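PDB 3B4N: endo-pectate lyase from Erwinia chrysanthemi, which cleaves (1->4)-alpha-D-galacturonan by elimination with calcium as cofactor, probably acting in endo mode on polygalacturonate and on pectins, including highly methylated ones. Local coordinates for residues 47-52 with 84-89; 21-26 with 161-166; 31-36 with 76-81. All blocks are in the same frame, centred on the assembly; numbering follows the deposited sequence.

Contact 1: 47-52 with 84-89; sequences QEVYRG and YWYWVD
R51 packs its aliphatic stem between Y84 and Y86 of segment 84-89. Its CG sits 4.0 Å from the centroid of the Y86 ring, a CH-pi contact over the face, while its CD comes within 3.5 Å of Y84 CD2. The chain extends from the backbone and then bends at chi3 (75°), which turns the guanidinium until Y84 CE2 lies over one of its faces. A long, flexible arginine suits this place: its methylenes feed the aromatic contacts and its guanidinium reaches on to D75, which forms a salt bridge with NH1 and also bonds Y86 OH. On the face shared by E48, Y50 and D89, Y50 OH donates to E48 OE1 at 2.7 Å, arriving from above the carboxylate plane, and the same ring rests its CE2 3.8 Å from D89 CB. E48 OE1 and D89 OD1 are also only 3.8 Å apart, with their carboxylate planes turned 77° from each other. Beneath these side chains runs an antiparallel ladder in which E48 pairs with D89, Y50 with W87 and G52 with W85, two bonds each; the D89 N to E48 O bond is nearly straight (177°). Salt bridges from R46 and R62 to E48 OE2 stand behind the acidic pair. Their positive charge, with the tyrosine hydroxyl, probably offsets the repulsion and keeps two neighbouring carboxylates tolerable in a buried place.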
loop_
_atom_site.group_PDB
_atom_site.type_symbol
_atom_site.label_atom_id
_atom_site.label_comp_id
_atom_site.label_asym_id
_atom_site.label_seq_id
_atom_site.Cartn_x
_atom_site.Cartn_y
_atom_site.Cartn_z
ATOM N N GLN A 47 -14.835 -11.204 -8.164
ATOM C CA GLN A 47 -13.935 -10.626 -9.152
ATOM C C GLN A 47 -13.173 -11.776 -9.782
ATOM O O GLN A 47 -12.650 -12.634 -9.081
ATOM C CB GLN A 47 -12.991 -9.629 -8.481
ATOM C CG GLN A 47 -13.764 -8.518 -7.782
ATOM C CD GLN A 47 -12.865 -7.604 -6.993
ATOM O OE1 GLN A 47 -12.359 -7.976 -5.926
ATOM N NE2 GLN A 47 -12.652 -6.403 -7.514
ATOM N N GLU A 48 -13.119 -11.796 -11.107
ATOM C CA GLU A 48 -12.459 -12.887 -11.800
ATOM C C GLU A 48 -11.253 -12.412 -12.574
ATOM O O GLU A 48 -11.296 -11.382 -13.244
ATOM C CB GLU A 48 -13.448 -13.556 -12.751
ATOM C CG GLU A 48 -14.739 -13.994 -12.070
ATOM C CD GLU A 48 -15.680 -14.696 -13.018
ATOM O OE1 GLU A 48 -15.797 -14.252 -14.180
ATOM O OE2 GLU A 48 -16.313 -15.683 -12.594
ATOM N N VAL A 49 -10.168 -13.164 -12.479
ATOM C CA VAL A 49 -8.952 -12.805 -13.194
ATOM C C VAL A 49 -8.845 -13.696 -14.419
ATOM O O VAL A 49 -8.991 -14.910 -14.323
ATOM C CB VAL A 49 -7.691 -13.011 -12.326
ATOM C CG1 VAL A 49 -6.458 -12.506 -13.068
ATOM C CG2 VAL A 49 -7.851 -12.288 -10.996
ATOM N N TYR A 50 -8.605 -13.075 -15.569
ATOM C CA TYR A 50 -8.456 -13.789 -16.835
ATOM C C TYR A 50 -7.049 -13.571 -17.374
ATOM O O TYR A 50 -6.444 -12.516 -17.178
ATOM C CB TYR A 50 -9.486 -13.289 -17.847
ATOM C CG TYR A 50 -10.882 -13.741 -17.522
ATOM C CD1 TYR A 50 -11.394 -14.922 -18.066
ATOM C CD2 TYR A 50 -11.673 -13.028 -16.622
ATOM C CE1 TYR A 50 -12.652 -15.386 -17.720
ATOM C CE2 TYR A 50 -12.941 -13.484 -16.266
ATOM C CZ TYR A 50 -13.421 -14.665 -16.818
ATOM O OH TYR A 50 -14.660 -15.142 -16.450
ATOM N N ARG A 51 -6.534 -14.576 -18.071
ATOM C CA ARG A 51 -5.191 -14.503 -18.627
ATOM C C ARG A 51 -5.134 -15.211 -19.974
ATOM O O ARG A 51 -5.893 -16.144 -20.223
ATOM C CB ARG A 51 -4.203 -15.176 -17.671
ATOM C CG ARG A 51 -2.734 -14.995 -18.041
ATOM C CD ARG A 51 -1.840 -15.813 -17.116
ATOM N NE ARG A 51 -1.903 -17.233 -17.448
ATOM C CZ ARG A 51 -1.487 -18.212 -16.657
ATOM N NH1 ARG A 51 -0.965 -17.936 -15.467
ATOM N NH2 ARG A 51 -1.609 -19.474 -17.050
ATOM N N GLY A 52 -4.228 -14.748 -20.828
ATOM C CA GLY A 52 -4.032 -15.367 -22.125
ATOM C C GLY A 52 -2.590 -15.180 -22.548
ATOM O O GLY A 52 -1.884 -14.352 -21.978
ATOM N N TYR A 84 2.244 -12.694 -21.367
ATOM C CA TYR A 84 0.871 -12.857 -20.910
ATOM C C TYR A 84 0.085 -11.562 -20.905
ATOM O O TYR A 84 0.640 -10.475 -20.751
ATOM C CB TYR A 84 0.844 -13.444 -19.495
ATOM C CG TYR A 84 1.460 -14.816 -19.405
ATOM C CD1 TYR A 84 2.831 -14.970 -19.230
ATOM C CD2 TYR A 84 0.674 -15.960 -19.525
ATOM C CE1 TYR A 84 3.405 -16.235 -19.173
ATOM C CE2 TYR A 84 1.241 -17.232 -19.473
ATOM C CZ TYR A 84 2.606 -17.356 -19.295
ATOM O OH TYR A 84 3.172 -18.606 -19.233
ATOM N N TRP A 85 -1.220 -11.706 -21.096
ATOM C CA TRP A 85 -2.160 -10.595 -21.052
ATOM C C TRP A 85 -3.142 -10.961 -19.949
ATOM O O TRP A 85 -3.538 -12.132 -19.806
ATOM C CB TRP A 85 -2.919 -10.439 -22.373
ATOM C CG TRP A 85 -2.172 -9.679 -23.416
ATOM C CD1 TRP A 85 -2.374 -8.381 -23.789
ATOM C CD2 TRP A 85 -1.072 -10.157 -24.190
ATOM N NE1 TRP A 85 -1.462 -8.019 -24.749
ATOM C CE2 TRP A 85 -0.649 -9.090 -25.015
ATOM C CE3 TRP A 85 -0.403 -11.383 -24.268
ATOM C CZ2 TRP A 85 0.420 -9.211 -25.908
ATOM C CZ3 TRP A 85 0.663 -11.507 -25.159
ATOM C CH2 TRP A 85 1.061 -10.420 -25.967
ATOM N N TYR A 86 -3.513 -9.958 -19.161
ATOM C CA TYR A 86 -4.454 -10.133 -18.066
ATOM C C TYR A 86 -5.599 -9.138 -18.138
ATOM O O TYR A 86 -5.449 -8.034 -18.644
ATOM C CB TYR A 86 -3.760 -9.908 -16.723
ATOM C CG TYR A 86 -2.691 -10.904 -16.365
ATOM C CD1 TYR A 86 -2.994 -12.054 -15.639
ATOM C CD2 TYR A 86 -1.363 -10.665 -16.705
ATOM C CE1 TYR A 86 -1.983 -12.944 -15.248
ATOM C CE2 TYR A 86 -0.357 -11.538 -16.329
ATOM C CZ TYR A 86 -0.669 -12.670 -15.602
ATOM O OH TYR A 86 0.330 -13.533 -15.227
ATOM N N TRP A 87 -6.744 -9.563 -17.615
ATOM C CA TRP A 87 -7.943 -8.729 -17.507
ATOM C C TRP A 87 -8.578 -9.109 -16.179
ATOM O O TRP A 87 -8.458 -10.245 -15.724
ATOM C CB TRP A 87 -8.993 -9.054 -18.574
ATOM C CG TRP A 87 -8.651 -8.700 -19.970
ATOM C CD1 TRP A 87 -9.047 -7.589 -20.660
ATOM C CD2 TRP A 87 -7.881 -9.486 -20.879
ATOM N NE1 TRP A 87 -8.578 -7.642 -21.949
ATOM C CE2 TRP A 87 -7.858 -8.797 -22.111
ATOM C CE3 TRP A 87 -7.204 -10.710 -20.771
ATOM C CZ2 TRP A 87 -7.188 -9.293 -23.232
ATOM C CZ3 TRP A 87 -6.535 -11.207 -21.889
ATOM C CH2 TRP A 87 -6.534 -10.496 -23.103
ATOM N N VAL A 88 -9.256 -8.158 -15.553
ATOM C CA VAL A 88 -9.979 -8.434 -14.322
ATOM C C VAL A 88 -11.434 -8.058 -14.586
ATOM O O VAL A 88 -11.739 -6.968 -15.078
ATOM C CB VAL A 88 -9.432 -7.637 -13.120
ATOM C CG1 VAL A 88 -10.416 -7.714 -11.950
ATOM C CG2 VAL A 88 -8.087 -8.213 -12.696
ATOM N N ASP A 89 -12.319 -9.000 -14.295
ATOM C CA ASP A 89 -13.750 -8.836 -14.475
ATOM C C ASP A 89 -14.385 -8.654 -13.097
ATOM O O ASP A 89 -14.391 -9.572 -12.283
ATOM C CB ASP A 89 -14.316 -10.092 -15.147
ATOM C CG ASP A 89 -15.790 -9.981 -15.496
ATOM O OD1 ASP A 89 -16.324 -10.975 -16.044
ATOM O OD2 ASP A 89 -16.412 -8.930 -15.234
#

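Contact 2: 21-26 with 161-166; sequences QTTLML and VKNLRI. With EDO (1,2-ethanediol), chain G.
R165 reaches L26 because its CG stands opposite the backbone N (chi1 -173°) and the chain then kinks at chi3 (-52°), aiming the guanidinium end-on at the carbonyl. M25 comes the other way, its own bend at chi3 (71°) bringing the methyl over one face of the guanidinium. NH1 and NH2 both bond to the single atom L26 O, at 3.0 Å and 2.9 Å respectively, and the oxygen lies close to the guanidinium plane. NH2 also forms a salt bridge with E190, so the head is fixed from two sides of the interface. M25 CE rests 3.8 Å from R165 CB, while its SD lies 3.6 Å from N163 C; an unbranched, pliable methionine can lie along both the N163 backbone and the arginine stem. Toward the start of the strand, T23 CG2 packs 3.5 Å from N163 CG, and a 1,2-ethanediol, probably from the crystallisation liquor, sits beside T23 OG1. N163 has positive phi and psi, a conformation asparagine accepts more readily than most residues, and here the chain turns a corner between strands 160-162 and 164-166. Strand 22-26 shares no backbone ladder with them, its axis passing 9.0 Å from that of 164-166. Such corners are typical of the right-handed parallel beta-helix, here packed against the fibronectin type III-like N-terminal domain.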
loop_
_atom_site.group_PDB
_atom_site.type_symbol
_atom_site.label_atom_id
_atom_site.label_comp_id
_atom_site.label_asym_id
_atom_site.label_seq_id
_atom_site.Cartn_x
_atom_site.Cartn_y
_atom_site.Cartn_z
ATOM N N GLN A 21 -16.626 1.114 -14.023
ATOM C CA GLN A 21 -15.378 0.877 -14.729
ATOM C C GLN A 21 -14.352 0.217 -13.830
ATOM O O GLN A 21 -14.444 0.282 -12.603
ATOM C CB GLN A 21 -14.804 2.192 -15.262
ATOM C CG GLN A 21 -15.618 2.812 -16.385
ATOM C CD GLN A 21 -15.043 4.134 -16.860
ATOM O OE1 GLN A 21 -14.949 5.093 -16.093
ATOM N NE2 GLN A 21 -14.655 4.189 -18.128
ATOM N N THR A 22 -13.379 -0.430 -14.463
ATOM C CA THR A 22 -12.297 -1.090 -13.752
ATOM C C THR A 22 -11.006 -0.784 -14.499
ATOM O O THR A 22 -10.945 -0.933 -15.717
ATOM C CB THR A 22 -12.492 -2.621 -13.725
ATOM O OG1 THR A 22 -13.747 -2.932 -13.109
ATOM C CG2 THR A 22 -11.366 -3.295 -12.951
ATOM N N THR A 23 -9.987 -0.328 -13.774
ATOM C CA THR A 23 -8.687 -0.041 -14.370
ATOM C C THR A 23 -7.687 -0.993 -13.729
ATOM O O THR A 23 -7.601 -1.102 -12.504
ATOM C CB THR A 23 -8.241 1.413 -14.132
ATOM O OG1 THR A 23 -9.134 2.305 -14.814
ATOM C CG2 THR A 23 -6.825 1.624 -14.657
ATOM N N LEU A 24 -6.944 -1.687 -14.581
ATOM C CA LEU A 24 -5.964 -2.671 -14.161
ATOM C C LEU A 24 -4.530 -2.239 -14.446
ATOM O O LEU A 24 -4.253 -1.590 -15.458
ATOM C CB LEU A 24 -6.245 -3.984 -14.897
ATOM C CG LEU A 24 -5.334 -5.184 -14.609
ATOM C CD1 LEU A 24 -5.460 -5.567 -13.145
ATOM C CD2 LEU A 24 -5.730 -6.374 -15.494
ATOM N N MET A 25 -3.633 -2.583 -13.529
ATOM C CA MET A 25 -2.209 -2.307 -13.686
ATOM C C MET A 25 -1.449 -3.571 -13.329
ATOM O O MET A 25 -1.921 -4.399 -12.548
ATOM C CB MET A 25 -1.763 -1.161 -12.781
ATOM C CG MET A 25 -2.344 0.174 -13.192
ATOM S SD MET A 25 -1.898 1.457 -12.025
ATOM C CE MET A 25 -0.249 1.620 -12.366
ATOM N N LEU A 26 -0.257 -3.706 -13.889
ATOM C CA LEU A 26 0.581 -4.873 -13.671
ATOM C C LEU A 26 1.979 -4.515 -13.184
ATOM O O LEU A 26 2.543 -3.504 -13.597
ATOM C CB LEU A 26 0.724 -5.637 -14.996
ATOM C CG LEU A 26 1.916 -6.584 -15.164
ATOM C CD1 LEU A 26 1.706 -7.802 -14.299
ATOM C CD2 LEU A 26 2.070 -6.985 -16.636
ATOM N N VAL A 161 -6.431 9.863 -5.365
ATOM C CA VAL A 161 -5.661 9.623 -6.570
ATOM C C VAL A 161 -5.722 8.117 -6.811
ATOM O O VAL A 161 -5.673 7.325 -5.863
ATOM C CB VAL A 161 -4.189 10.085 -6.436
ATOM C CG1 VAL A 161 -3.477 9.315 -5.332
ATOM C CG2 VAL A 161 -3.478 9.893 -7.766
ATOM N N LYS A 162 -5.891 7.712 -8.061
ATOM C CA LYS A 162 -5.937 6.284 -8.348
ATOM C C LYS A 162 -5.246 5.897 -9.634
ATOM O O LYS A 162 -5.088 6.719 -10.540
ATOM C CB LYS A 162 -7.380 5.771 -8.350
ATOM C CG LYS A 162 -8.319 6.438 -9.320
ATOM C CD LYS A 162 -9.743 5.944 -9.058
ATOM C CE LYS A 162 -10.760 6.575 -9.980
ATOM N NZ LYS A 162 -12.137 6.120 -9.616
ATOM N N ASN A 163 -4.804 4.641 -9.680
ATOM C CA ASN A 163 -4.147 4.052 -10.844
ATOM C C ASN A 163 -2.886 4.812 -11.227
ATOM O O ASN A 163 -2.810 5.429 -12.289
ATOM C CB ASN A 163 -5.121 4.041 -12.026
ATOM C CG ASN A 163 -6.468 3.455 -11.667
ATOM O OD1 ASN A 163 -7.510 4.024 -11.998
ATOM N ND2 ASN A 163 -6.460 2.323 -10.996
ATOM N N LEU A 164 -1.881 4.745 -10.366
ATOM C CA LEU A 164 -0.637 5.460 -10.602
ATOM C C LEU A 164 0.541 4.579 -10.251
ATOM O O LEU A 164 0.471 3.803 -9.306
ATOM C CB LEU A 164 -0.609 6.719 -9.733
ATOM C CG LEU A 164 0.634 7.618 -9.756
ATOM C CD1 LEU A 164 0.767 8.298 -11.118
ATOM C CD2 LEU A 164 0.508 8.670 -8.656
ATOM N N ARG A 165 1.618 4.699 -11.019
ATOM C CA ARG A 165 2.827 3.935 -10.763
ATOM C C ARG A 165 3.943 4.917 -10.457
ATOM O O ARG A 165 4.102 5.928 -11.140
ATOM C CB ARG A 165 3.215 3.083 -11.979
ATOM C CG ARG A 165 4.376 2.116 -11.720
ATOM C CD ARG A 165 4.901 1.536 -13.030
ATOM N NE ARG A 165 3.827 0.962 -13.835
ATOM C CZ ARG A 165 3.360 -0.275 -13.699
ATOM N NH1 ARG A 165 2.371 -0.686 -14.476
ATOM N NH2 ARG A 165 3.890 -1.104 -12.809
ATOM N N ILE A 166 4.698 4.614 -9.408
ATOM C CA ILE A 166 5.823 5.436 -8.989
ATOM C C ILE A 166 7.081 4.681 -9.406
ATOM O O ILE A 166 7.284 3.533 -9.006
ATOM C CB ILE A 166 5.828 5.633 -7.453
ATOM C CG1 ILE A 166 4.473 6.173 -6.988
ATOM C CG2 ILE A 166 6.960 6.578 -7.050
ATOM C CD1 ILE A 166 4.080 7.496 -7.617
HETATM C C1 EDO G . -12.231 2.552 -11.912
HETATM O O1 EDO G . -11.735 2.748 -10.474
HETATM C C2 EDO G . -11.823 3.669 -12.881
HETATM O O2 EDO G . -10.265 3.690 -12.940
#

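Contact 3: 31-36 with 76-81; sequences DVNYLG and ADTNSG
D31 meets the loop 76-81 through its carbonyl oxygen, which works by way of water. Its backbone takes positive phi where the chain reverses between strands 22-29 and 32-39, leaving the carbonyl turned toward A76 and T78. One water gives a proton to D31 O at 2.7 Å and accepts one from T78 OG1. A second water donates to A76 O at 2.8 Å and, over a longer 3.3 Å, to the same D31 O, so the oxygen is shared by two solvent bridges. V32 follows with the one apolar touch: its CG2 lies 3.8 Å from A76 CB, a small pairing in which the short alanine methyl meets one valine branch. The other branch, CG1, stands opposite the backbone N (chi1 177°) and lies over a face of the Y34 ring, 3.6 Å above its plane. N33 comes next. Strand 32-39 is the middle strand of the three-stranded sheet in a fibronectin type III-like sandwich, and its backbone ladder with edge strand 72-75 pairs L35 with F73 and N33 with D75, the last residue of that strand. Beyond D75 the regular ladder gives way to the loop. N33 OD1 accepts from a third water at 3.0 Å and is bonded to Y86 OH as well, while T78 CG2 approaches the same oxygen to 3.9 Å. That third water also donates to T78 OG1 at 3.2 Å. With OG1 set between the backbone N and carbonyl carbon (chi1 62°), threonine can present its hydroxyl to both waters, giving its proton to one and accepting from the other, and send its methyl toward N33. The Y84 ring packs on T78 and its OH is hydrogen-bonded to N79 N.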
loop_
_atom_site.group_PDB
_atom_site.type_symbol
_atom_site.label_atom_id
_atom_site.label_comp_id
_atom_site.label_asym_id
_atom_site.label_seq_id
_atom_site.Cartn_x
_atom_site.Cartn_y
_atom_site.Cartn_z
ATOM N N ASP A 31 9.491 -13.362 -10.578
ATOM C CA ASP A 31 8.739 -14.357 -11.353
ATOM C C ASP A 31 7.266 -14.454 -10.995
ATOM O O ASP A 31 6.607 -15.468 -11.250
ATOM C CB ASP A 31 9.383 -15.728 -11.222
ATOM C CG ASP A 31 10.652 -15.829 -12.015
ATOM O OD1 ASP A 31 11.370 -16.810 -11.826
ATOM O OD2 ASP A 31 10.919 -14.926 -12.836
ATOM N N VAL A 32 6.761 -13.393 -10.396
ATOM C CA VAL A 32 5.368 -13.322 -10.013
ATOM C C VAL A 32 4.822 -12.065 -10.667
ATOM O O VAL A 32 5.474 -11.017 -10.657
ATOM C CB VAL A 32 5.219 -13.210 -8.477
ATOM C CG1 VAL A 32 3.757 -13.053 -8.097
ATOM C CG2 VAL A 32 5.789 -14.462 -7.813
ATOM N N ASN A 33 3.651 -12.177 -11.283
ATOM C CA ASN A 33 3.023 -11.016 -11.895
ATOM C C ASN A 33 1.974 -10.532 -10.917
ATOM O O ASN A 33 1.056 -11.272 -10.567
ATOM C CB ASN A 33 2.350 -11.385 -13.214
ATOM C CG ASN A 33 3.347 -11.694 -14.307
ATOM O OD1 ASN A 33 3.082 -12.508 -15.198
ATOM N ND2 ASN A 33 4.492 -11.027 -14.263
ATOM N N TYR A 34 2.129 -9.302 -10.449
ATOM C CA TYR A 34 1.169 -8.728 -9.518
ATOM C C TYR A 34 0.193 -7.843 -10.263
ATOM O O TYR A 34 0.585 -7.034 -11.109
ATOM C CB TYR A 34 1.877 -7.897 -8.446
ATOM C CG TYR A 34 2.612 -8.718 -7.419
ATOM C CD1 TYR A 34 1.961 -9.210 -6.294
ATOM C CD2 TYR A 34 3.956 -9.028 -7.594
ATOM C CE1 TYR A 34 2.640 -10.001 -5.357
ATOM C CE2 TYR A 34 4.639 -9.810 -6.675
ATOM C CZ TYR A 34 3.980 -10.292 -5.564
ATOM O OH TYR A 34 4.672 -11.073 -4.666
ATOM N N LEU A 35 -1.086 -8.022 -9.961
ATOM C CA LEU A 35 -2.130 -7.213 -10.563
ATOM C C LEU A 35 -2.739 -6.330 -9.494
ATOM O O LEU A 35 -2.943 -6.760 -8.360
ATOM C CB LEU A 35 -3.239 -8.087 -11.141
ATOM C CG LEU A 35 -2.849 -9.074 -12.233
ATOM C CD1 LEU A 35 -4.099 -9.835 -12.691
ATOM C CD2 LEU A 35 -2.221 -8.324 -13.398
ATOM N N GLY A 36 -3.028 -5.095 -9.874
ATOM C CA GLY A 36 -3.672 -4.162 -8.972
ATOM C C GLY A 36 -4.728 -3.441 -9.785
ATOM O O GLY A 36 -4.457 -2.979 -10.901
ATOM N N ALA A 76 1.833 -16.550 -9.962
ATOM C CA ALA A 76 3.180 -17.111 -9.977
ATOM C C ALA A 76 3.254 -18.349 -10.857
ATOM O O ALA A 76 4.252 -19.069 -10.836
ATOM C CB ALA A 76 3.608 -17.474 -8.560
ATOM N N ASP A 77 2.207 -18.586 -11.640
ATOM C CA ASP A 77 2.142 -19.766 -12.498
ATOM C C ASP A 77 2.359 -19.449 -13.976
ATOM O O ASP A 77 1.494 -19.732 -14.809
ATOM C CB ASP A 77 0.779 -20.442 -12.316
ATOM C CG ASP A 77 0.676 -21.764 -13.046
ATOM O OD1 ASP A 77 -0.464 -22.196 -13.320
ATOM O OD2 ASP A 77 1.727 -22.375 -13.337
ATOM N N THR A 78 3.500 -18.852 -14.301
ATOM C CA THR A 78 3.801 -18.519 -15.690
ATOM C C THR A 78 5.148 -19.084 -16.124
ATOM O O THR A 78 6.006 -19.370 -15.293
ATOM C CB THR A 78 3.830 -16.995 -15.922
ATOM O OG1 THR A 78 4.861 -16.409 -15.118
ATOM C CG2 THR A 78 2.485 -16.373 -15.567
ATOM N N ASN A 79 5.318 -19.240 -17.434
ATOM C CA ASN A 79 6.553 -19.756 -18.013
ATOM C C ASN A 79 7.386 -18.595 -18.540
ATOM O O ASN A 79 6.844 -17.642 -19.096
ATOM C CB ASN A 79 6.236 -20.727 -19.151
ATOM C CG ASN A 79 5.725 -22.066 -18.652
ATOM O OD1 ASN A 79 5.217 -22.874 -19.428
ATOM N ND2 ASN A 79 5.868 -22.310 -17.354
ATOM N N SER A 80 8.702 -18.693 -18.378
ATOM C CA SER A 80 9.623 -17.640 -18.802
ATOM C C SER A 80 9.666 -17.333 -20.296
ATOM O O SER A 80 10.031 -16.221 -20.688
ATOM C CB SER A 80 11.043 -17.969 -18.321
ATOM O OG SER A 80 11.524 -19.167 -18.911
ATOM N N GLY A 81 9.293 -18.299 -21.131
ATOM C CA GLY A 81 9.345 -18.079 -22.569
ATOM C C GLY A 81 8.088 -17.548 -23.233
ATOM O O GLY A 81 7.998 -17.519 -24.463
HETATM O O HOH W 1 4.341 -15.833 -12.741
HETATM O O HOH W 2 6.909 -18.559 -10.155
HETATM O O HOH W 3 5.403 -13.677 -16.741
#

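In the fold
Contacts 1 and 2 are buried, whereas contact 3 lies at the surface. Contact 1 joins two central strands of the four-stranded sheet by a full ladder. Contacts 2 and 3 both draw on the three-stranded sheet, through the neighbouring strands 22-29 and 32-39, where M25 N lies 2.8 Å from G36 O. Chemistry follows place: backbone bonds, aromatic packing and charge inside the domain; an arginine gripping one carbonyl oxygen with two nitrogens, and a methionine, between the domain and the beta-helix; ordered water at the rim. L24 turns its back on contact 2 and packs against V88 and W87 of contact 1, tying the two sheets together, while R51 weakly reaches D77 O in the loop of contact 3.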